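Alpha-11 giardin (PDB 2II2) binds calcium as an unusual annexin of Giardia, probably binds phospholipids in a calcium-dependent way, and may serve attachment of the parasite to the intestinal lining. Local coordinates at residues A[22-30]-A[297-305]; A[134-142]-A[175-183]. All blocks are in the same frame, centred on the assembly; numbering follows the deposited sequence.

Interaction 1: residues A[22-30]-A[297-305]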
loop_
_atom_site.group_PDB
_atom_site.type_symbol
_atom_site.label_atom_id
_atom_site.label_comp_id
_atom_site.label_asym_id
_atom_site.label_seq_id
_atom_site.Cartn_x
_atom_site.Cartn_y
_atom_site.Cartn_z
ATOM N N GLU A 22 2.358 -8.002 -23.408
ATOM C CA GLU A 22 2.616 -7.442 -22.084
ATOM C C GLU A 22 3.860 -6.561 -22.074
ATOM O O GLU A 22 3.923 -5.586 -21.315
ATOM C CB GLU A 22 2.751 -8.571 -21.072
ATOM C CG GLU A 22 1.466 -9.307 -20.839
ATOM C CD GLU A 22 1.555 -10.360 -19.746
ATOM O OE1 GLU A 22 2.658 -10.622 -19.223
ATOM O OE2 GLU A 22 0.509 -10.937 -19.422
ATOM N N GLU A 23 4.859 -6.934 -22.870
ATOM C CA GLU A 23 6.085 -6.150 -22.964
ATOM C C GLU A 23 5.780 -4.751 -23.504
ATOM O O GLU A 23 6.172 -3.743 -22.915
ATOM C CB GLU A 23 7.111 -6.861 -23.858
ATOM C CG GLU A 23 7.674 -8.148 -23.275
ATOM C CD GLU A 23 8.602 -8.900 -24.229
ATOM O OE1 GLU A 23 8.491 -8.718 -25.459
ATOM O OE2 GLU A 23 9.448 -9.683 -23.741
ATOM N N GLU A 24 5.058 -4.692 -24.622
ATOM C CA GLU A 24 4.725 -3.416 -25.215
ATOM C C GLU A 24 3.728 -2.619 -24.372
ATOM O O GLU A 24 3.716 -1.385 -24.429
ATOM C CB GLU A 24 4.229 -3.589 -26.646
ATOM C CG GLU A 24 4.486 -2.327 -27.407
ATOM C CD GLU A 24 4.241 -2.435 -28.887
ATOM O OE1 GLU A 24 4.137 -3.571 -29.435
ATOM O OE2 GLU A 24 4.144 -1.353 -29.494
ATOM N N LEU A 25 2.882 -3.302 -23.601
ATOM C CA LEU A 25 1.974 -2.576 -22.732
ATOM C C LEU A 25 2.742 -1.775 -21.690
ATOM O O LEU A 25 2.339 -0.661 -21.327
ATOM C CB LEU A 25 0.949 -3.511 -22.103
ATOM C CG LEU A 25 -0.091 -2.864 -21.191
ATOM C CD1 LEU A 25 -0.929 -1.842 -21.958
ATOM C CD2 LEU A 25 -0.970 -3.898 -20.531
ATOM N N VAL A 26 3.844 -2.341 -21.214
ATOM C CA VAL A 26 4.683 -1.608 -20.255
ATOM C C VAL A 26 5.235 -0.314 -20.854
ATOM O O VAL A 26 5.119 0.758 -20.262
ATOM C CB VAL A 26 5.832 -2.482 -19.737
ATOM C CG1 VAL A 26 6.808 -1.723 -18.871
ATOM C CG2 VAL A 26 5.291 -3.678 -18.946
ATOM N N THR A 27 5.836 -0.424 -22.028
ATOM C CA THR A 27 6.426 0.757 -22.645
ATOM C C THR A 27 5.357 1.779 -23.039
ATOM O O THR A 27 5.568 2.992 -22.914
ATOM C CB THR A 27 7.325 0.372 -23.824
ATOM O OG1 THR A 27 6.549 -0.276 -24.824
ATOM C CG2 THR A 27 8.408 -0.558 -23.359
ATOM N N PHE A 28 4.212 1.299 -23.525
ATOM C CA PHE A 28 3.104 2.202 -23.821
ATOM C C PHE A 28 2.661 2.999 -22.585
ATOM O O PHE A 28 2.452 4.222 -22.622
ATOM C CB PHE A 28 1.917 1.430 -24.418
ATOM C CG PHE A 28 0.725 2.306 -24.694
ATOM C CD1 PHE A 28 0.598 2.982 -25.911
ATOM C CD2 PHE A 28 -0.249 2.488 -23.738
ATOM C CE1 PHE A 28 -0.497 3.797 -26.153
ATOM C CE2 PHE A 28 -1.331 3.317 -23.952
ATOM C CZ PHE A 28 -1.450 3.972 -25.170
ATOM N N THR A 29 2.513 2.279 -21.473
ATOM C CA THR A 29 2.028 2.879 -20.241
ATOM C C THR A 29 2.983 3.953 -19.740
ATOM O O THR A 29 2.546 4.937 -19.161
ATOM C CB THR A 29 1.761 1.803 -19.195
ATOM O OG1 THR A 29 0.747 0.925 -19.697
ATOM C CG2 THR A 29 1.277 2.395 -17.879
ATOM N N SER A 30 4.277 3.765 -20.000
ATOM C CA SER A 30 5.307 4.683 -19.510
ATOM C C SER A 30 5.162 6.113 -20.049
ATOM O O SER A 30 5.739 7.073 -19.490
ATOM C CB SER A 30 6.702 4.151 -19.877
ATOM O OG SER A 30 7.023 4.461 -21.231
ATOM N N ASN A 297 6.502 -10.692 -16.702
ATOM C CA ASN A 297 6.659 -9.284 -17.051
ATOM C C ASN A 297 6.423 -8.306 -15.916
ATOM O O ASN A 297 6.473 -7.087 -16.116
ATOM C CB ASN A 297 5.799 -8.930 -18.265
ATOM C CG ASN A 297 6.263 -9.677 -19.495
ATOM O OD1 ASN A 297 7.408 -9.524 -19.917
ATOM N ND2 ASN A 297 5.395 -10.471 -20.075
ATOM N N PHE A 298 6.162 -8.825 -14.715
ATOM C CA PHE A 298 5.908 -7.968 -13.562
ATOM C C PHE A 298 7.101 -7.077 -13.249
ATOM O O PHE A 298 6.925 -5.884 -12.981
ATOM C CB PHE A 298 5.536 -8.779 -12.304
ATOM C CG PHE A 298 5.410 -7.893 -11.101
ATOM C CD1 PHE A 298 4.327 -7.003 -10.985
ATOM C CD2 PHE A 298 6.416 -7.824 -10.155
ATOM C CE1 PHE A 298 4.239 -6.128 -9.938
ATOM C CE2 PHE A 298 6.334 -6.927 -9.086
ATOM C CZ PHE A 298 5.250 -6.075 -9.001
ATOM N N ARG A 299 8.315 -7.644 -13.247
ATOM C CA ARG A 299 9.506 -6.846 -12.919
ATOM C C ARG A 299 9.600 -5.581 -13.770
ATOM O O ARG A 299 9.855 -4.483 -13.256
ATOM C CB ARG A 299 10.754 -7.720 -13.074
ATOM C CG ARG A 299 12.106 -7.040 -12.909
ATOM C CD ARG A 299 13.225 -8.037 -13.234
ATOM N NE ARG A 299 13.312 -8.311 -14.665
ATOM C CZ ARG A 299 12.891 -9.425 -15.251
ATOM N NH1 ARG A 299 12.368 -10.419 -14.535
ATOM N NH2 ARG A 299 13.013 -9.573 -16.571
ATOM N N ASP A 300 9.420 -5.737 -15.075
ATOM C CA ASP A 300 9.509 -4.604 -15.967
ATOM C C ASP A 300 8.387 -3.593 -15.760
ATOM O O ASP A 300 8.622 -2.382 -15.804
ATOM C CB ASP A 300 9.550 -5.086 -17.413
ATOM C CG ASP A 300 10.882 -5.734 -17.765
ATOM O OD1 ASP A 300 11.928 -5.353 -17.193
ATOM O OD2 ASP A 300 10.885 -6.646 -18.611
ATOM N N ALA A 301 7.185 -4.083 -15.489
ATOM C CA ALA A 301 6.092 -3.184 -15.150
ATOM C C ALA A 301 6.404 -2.396 -13.884
ATOM O O ALA A 301 6.130 -1.195 -13.816
ATOM C CB ALA A 301 4.800 -3.961 -14.975
ATOM N N CYS A 302 6.923 -3.095 -12.884
ATOM C CA CYS A 302 7.241 -2.502 -11.594
ATOM C C CYS A 302 8.304 -1.414 -11.755
ATOM O O CYS A 302 8.147 -0.302 -11.253
ATOM C CB CYS A 302 7.708 -3.613 -10.656
ATOM S SG CYS A 302 8.042 -3.066 -8.966
ATOM N N LEU A 303 9.400 -1.724 -12.452
ATOM C CA LEU A 303 10.430 -0.710 -12.707
ATOM C C LEU A 303 9.871 0.528 -13.427
ATOM O O LEU A 303 10.186 1.684 -13.099
ATOM C CB LEU A 303 11.577 -1.319 -13.497
ATOM C CG LEU A 303 12.430 -2.360 -12.773
ATOM C CD1 LEU A 303 13.308 -3.049 -13.805
ATOM C CD2 LEU A 303 13.290 -1.786 -11.634
ATOM N N MET A 304 9.039 0.270 -14.435
ATOM C CA MET A 304 8.416 1.363 -15.165
ATOM C C MET A 304 7.575 2.228 -14.243
ATOM O O MET A 304 7.698 3.464 -14.297
ATOM C CB MET A 304 7.620 0.822 -16.364
ATOM C CG MET A 304 6.890 1.864 -17.194
ATOM S SD MET A 304 5.306 2.423 -16.505
ATOM C CE MET A 304 4.369 0.880 -16.514
ATOM N N PHE A 305 6.710 1.625 -13.437
ATOM C CA PHE A 305 5.842 2.443 -12.610
ATOM C C PHE A 305 6.618 3.262 -11.570
ATOM O O PHE A 305 6.192 4.368 -11.212
ATOM C CB PHE A 305 4.762 1.602 -11.933
ATOM C CG PHE A 305 3.552 1.324 -12.781
ATOM C CD1 PHE A 305 3.149 0.008 -13.044
ATOM C CD2 PHE A 305 2.763 2.365 -13.256
ATOM C CE1 PHE A 305 2.018 -0.246 -13.817
ATOM C CE2 PHE A 305 1.632 2.136 -14.043
ATOM C CZ PHE A 305 1.247 0.804 -14.314
HETATM O O HOH W 1 3.691 -11.406 -16.753
HETATM O O HOH W 2 9.107 -11.173 -21.192
#
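Asn297, the residue just before helix 298-306, meets the first turn of helix 22-29 with its carboxamide. Its ND2 donates to OE1 of Glu22 over 2.9 Å in a nearly straight bond (172°). The acceptor lies in the amide plane, while OE1 is approached on its anti side, and carboxylate and amide are turned 79° against each other. One water donates to Glu22 OE1 and accepts from Asn297 N; a second donates to Asn297 OD1. Asparagine suits this place because its NH2 can donate to the carboxylate while its carbonyl oxygen takes a water proton. Glu22 also lies by Ile60, a calcium-binding residue in another structure of this protein. Further along, the backbone O of Asp300 lies 3.6 Å from CG1 of Val26. Ala301 follows, where the two backbones come closest: its small side chain lets CG2 of Val26 settle 3.9 Å from Ala301 CA. The axes of the two short segments run 9.5 Å apart and almost parallel (1°). The N-terminal and C-terminal parts of the helical annexin fold meet here, and Tyr65 of helix 64-73 covers Val26 and Asn297. Met304 sends CG anti to its backbone N and then bends twice, a shape open to a flexible thioether. CB rests on Val26 CG1, CG comes 3.5 Å from Ser30 CB, and CE reaches Thr29 CG2 while also covering one face of the Phe305 ring. That ring meets the same Thr29 methyl obliquely, 3.9 Å from CE2 to CG2. Thr29 can turn its methyl to this apolar patch because OG1 donates to Leu25 O and is also hydrogen-bonded to Trp73 NE1.

Interaction 2: residues A[134-142]-A[175-183]; sequences LTSAASYLC and HEAVVRLII
Tyr140 lays one face of its ring against the side chain of Glu176, whose CB stands 3.9 Å from the ring centroid and 14° off the normal, a CH-pi contact. With CG anti to the backbone N, the extended glutamate then runs out past the CE2 and OH side of the ring, its carboxylate plane 19° from the ring plane and OE1 3.6 Å from Tyr140 OH. Leu134 CD2 covers the opposite face, so the ring is held between two aliphatic groups. Glu176 OE2 is meanwhile occupied by a salt bridge from Arg180 NH2, one turn on, which fixes the end of the chain; Arg180 NH1 pairs with Glu148. The short segments of helices 137-147 and 175-184 cross at -39° with axes 9.0 Å apart, part of the helical packing of the annexin fold, and helix 216-230 packs on Leu141 and Val179. Valine suits its place because two methyls on a short stem touch both Ala137 and Leu141: CG2 lies 3.8 Å from Ala137 O, and CG1 is 3.9 Å from Leu141 CD2, which also meets Ile183 CD1. Near the start of both helices, His175 CB packs 4.2 Å from Ala137 CB, while its ring ND1 is hydrogen-bonded to Tyr213 OH.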
loop_
_atom_site.group_PDB
_atom_site.type_symbol
_atom_site.label_atom_id
_atom_site.label_comp_id
_atom_site.label_asym_id
_atom_site.label_seq_id
_atom_site.Cartn_x
_atom_site.Cartn_y
_atom_site.Cartn_z
ATOM N N LEU A 134 -12.674 -6.484 17.016
ATOM C CA LEU A 134 -11.545 -5.811 17.665
ATOM C C LEU A 134 -10.814 -6.713 18.619
ATOM O O LEU A 134 -11.244 -6.912 19.764
ATOM C CB LEU A 134 -11.979 -4.530 18.367
ATOM C CG LEU A 134 -12.261 -3.373 17.407
ATOM C CD1 LEU A 134 -12.947 -2.195 18.110
ATOM C CD2 LEU A 134 -10.988 -2.892 16.708
ATOM N N THR A 135 -9.719 -7.291 18.145
ATOM C CA THR A 135 -8.964 -8.242 18.945
ATOM C C THR A 135 -7.476 -7.852 18.852
ATOM O O THR A 135 -6.847 -7.393 19.813
ATOM C CB THR A 135 -9.235 -9.697 18.464
ATOM O OG1 THR A 135 -8.959 -9.808 17.055
ATOM C CG2 THR A 135 -10.713 -10.105 18.723
ATOM N N SER A 136 -6.954 -7.923 17.648
ATOM C CA SER A 136 -5.538 -7.820 17.410
ATOM C C SER A 136 -5.095 -6.387 17.155
ATOM O O SER A 136 -5.927 -5.519 16.860
ATOM C CB SER A 136 -5.242 -8.623 16.160
ATOM O OG SER A 136 -6.007 -8.127 15.080
ATOM N N ALA A 137 -3.778 -6.159 17.192
ATOM C CA ALA A 137 -3.246 -4.878 16.719
ATOM C C ALA A 137 -3.727 -4.604 15.298
ATOM O O ALA A 137 -4.107 -3.483 14.986
ATOM C CB ALA A 137 -1.728 -4.894 16.784
ATOM N N ALA A 138 -3.724 -5.641 14.454
ATOM C CA ALA A 138 -4.155 -5.464 13.063
ATOM C C ALA A 138 -5.571 -4.915 12.955
ATOM O O ALA A 138 -5.836 -4.012 12.162
ATOM C CB ALA A 138 -4.050 -6.762 12.299
ATOM N N SER A 139 -6.463 -5.453 13.780
ATOM C CA SER A 139 -7.846 -4.974 13.787
ATOM C C SER A 139 -7.997 -3.552 14.312
ATOM O O SER A 139 -8.718 -2.738 13.710
ATOM C CB SER A 139 -8.756 -5.933 14.534
ATOM O OG SER A 139 -8.427 -6.047 15.913
ATOM N N TYR A 140 -7.318 -3.247 15.417
ATOM C CA TYR A 140 -7.326 -1.896 15.928
ATOM C C TYR A 140 -6.771 -0.904 14.921
ATOM O O TYR A 140 -7.272 0.210 14.814
ATOM C CB TYR A 140 -6.587 -1.756 17.269
ATOM C CG TYR A 140 -7.444 -2.189 18.415
ATOM C CD1 TYR A 140 -7.318 -3.458 18.965
ATOM C CD2 TYR A 140 -8.408 -1.339 18.931
ATOM C CE1 TYR A 140 -8.137 -3.882 20.009
ATOM C CE2 TYR A 140 -9.243 -1.755 19.988
ATOM C CZ TYR A 140 -9.087 -3.026 20.512
ATOM O OH TYR A 140 -9.911 -3.436 21.538
ATOM N N LEU A 141 -5.733 -1.269 14.167
ATOM C CA LEU A 141 -5.184 -0.356 13.153
ATOM C C LEU A 141 -6.259 0.009 12.147
ATOM O O LEU A 141 -6.353 1.172 11.749
ATOM C CB LEU A 141 -4.003 -1.002 12.449
ATOM C CG LEU A 141 -2.692 -0.982 13.235
ATOM C CD1 LEU A 141 -1.739 -2.066 12.726
ATOM C CD2 LEU A 141 -2.060 0.412 13.137
ATOM N N CYS A 142 -7.055 -0.983 11.731
ATOM C CA CYS A 142 -8.087 -0.712 10.724
ATOM C C CYS A 142 -9.085 0.327 11.228
ATOM O O CYS A 142 -9.370 1.343 10.563
ATOM C CB CYS A 142 -8.834 -1.967 10.307
ATOM S SG CYS A 142 -7.790 -3.164 9.436
ATOM N N HIS A 175 -2.511 -3.766 23.010
ATOM C CA HIS A 175 -2.517 -3.479 21.571
ATOM C C HIS A 175 -3.218 -2.174 21.238
ATOM O O HIS A 175 -2.739 -1.381 20.423
ATOM C CB HIS A 175 -3.124 -4.642 20.783
ATOM C CG HIS A 175 -2.497 -5.945 21.124
ATOM N ND1 HIS A 175 -1.165 -6.206 20.893
ATOM C CD2 HIS A 175 -2.991 -7.032 21.766
ATOM C CE1 HIS A 175 -0.869 -7.411 21.348
ATOM N NE2 HIS A 175 -1.961 -7.937 21.874
ATOM N N GLU A 176 -4.368 -1.957 21.872
ATOM C CA GLU A 176 -5.127 -0.742 21.608
ATOM C C GLU A 176 -4.318 0.501 21.980
ATOM O O GLU A 176 -4.268 1.450 21.209
ATOM C CB GLU A 176 -6.452 -0.746 22.349
ATOM C CG GLU A 176 -7.228 0.542 22.169
ATOM C CD GLU A 176 -8.611 0.515 22.800
ATOM O OE1 GLU A 176 -8.991 -0.507 23.406
ATOM O OE2 GLU A 176 -9.301 1.546 22.698
ATOM N N ALA A 177 -3.654 0.474 23.133
ATOM C CA ALA A 177 -2.869 1.634 23.568
ATOM C C ALA A 177 -1.727 1.914 22.579
ATOM O O ALA A 177 -1.416 3.072 22.295
ATOM C CB ALA A 177 -2.342 1.442 24.991
ATOM N N VAL A 178 -1.076 0.854 22.077
ATOM C CA VAL A 178 0.031 1.046 21.149
ATOM C C VAL A 178 -0.467 1.638 19.845
ATOM O O VAL A 178 0.112 2.594 19.343
ATOM C CB VAL A 178 0.774 -0.288 20.910
ATOM C CG1 VAL A 178 1.773 -0.150 19.753
ATOM C CG2 VAL A 178 1.483 -0.717 22.177
ATOM N N VAL A 179 -1.538 1.066 19.301
ATOM C CA VAL A 179 -2.085 1.542 18.056
ATOM C C VAL A 179 -2.552 2.990 18.227
ATOM O O VAL A 179 -2.264 3.854 17.380
ATOM C CB VAL A 179 -3.241 0.641 17.576
ATOM C CG1 VAL A 179 -3.933 1.287 16.387
ATOM C CG2 VAL A 179 -2.701 -0.708 17.191
ATOM N N ARG A 180 -3.285 3.287 19.302
ATOM C CA ARG A 180 -3.789 4.635 19.503
ATOM C C ARG A 180 -2.643 5.621 19.563
ATOM O O ARG A 180 -2.721 6.689 18.935
ATOM C CB ARG A 180 -4.608 4.696 20.776
ATOM C CG ARG A 180 -5.209 6.023 21.059
ATOM C CD ARG A 180 -6.136 5.905 22.259
ATOM N NE ARG A 180 -7.157 4.870 22.078
ATOM C CZ ARG A 180 -8.297 5.044 21.410
ATOM N NH1 ARG A 180 -8.584 6.203 20.824
ATOM N NH2 ARG A 180 -9.155 4.045 21.311
ATOM N N LEU A 181 -1.591 5.268 20.321
ATOM C CA LEU A 181 -0.437 6.177 20.416
ATOM C C LEU A 181 0.129 6.525 19.048
ATOM O O LEU A 181 0.298 7.714 18.707
ATOM C CB LEU A 181 0.624 5.591 21.330
ATOM C CG LEU A 181 1.826 6.464 21.721
ATOM C CD1 LEU A 181 2.442 5.907 22.982
ATOM C CD2 LEU A 181 2.884 6.531 20.618
ATOM N N ILE A 182 0.376 5.487 18.256
ATOM C CA ILE A 182 0.995 5.711 16.952
ATOM C C ILE A 182 0.062 6.474 16.004
ATOM O O ILE A 182 0.454 7.472 15.395
ATOM C CB ILE A 182 1.417 4.380 16.328
ATOM C CG1 ILE A 182 2.525 3.718 17.151
ATOM C CG2 ILE A 182 1.927 4.584 14.921
ATOM C CD1 ILE A 182 2.805 2.282 16.780
ATOM N N ILE A 183 -1.182 6.003 15.899
ATOM C CA ILE A 183 -2.133 6.582 14.948
ATOM C C ILE A 183 -2.515 8.036 15.233
ATOM O O ILE A 183 -2.838 8.781 14.292
ATOM C CB ILE A 183 -3.439 5.707 14.837
ATOM C CG1 ILE A 183 -3.162 4.348 14.204
ATOM C CG2 ILE A 183 -4.610 6.493 14.202
ATOM C CD1 ILE A 183 -2.890 4.409 12.747
#

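How the interactions relate
Interaction 1 and interaction 2 lie on opposite sides of the centre of the chain, their centres 37 Å apart and their nearest atoms about 23 Å apart, with no helix in common. Both segments of interaction 2 fall between those of interaction 1 in the sequence: the chain leaves helix 22-29, passes through helices 137-147 and 175-184, and returns only at helix 298-306. The first is therefore a long-range closure between the two ends of the chain, the second a local pairing within its middle. The side chain of Glu22 in interaction 1 is about 4 Å from that of Ile60 and about 7 Å from that of Glu66, which bind calcium in another structure of this protein; interaction 2 is remote from that site.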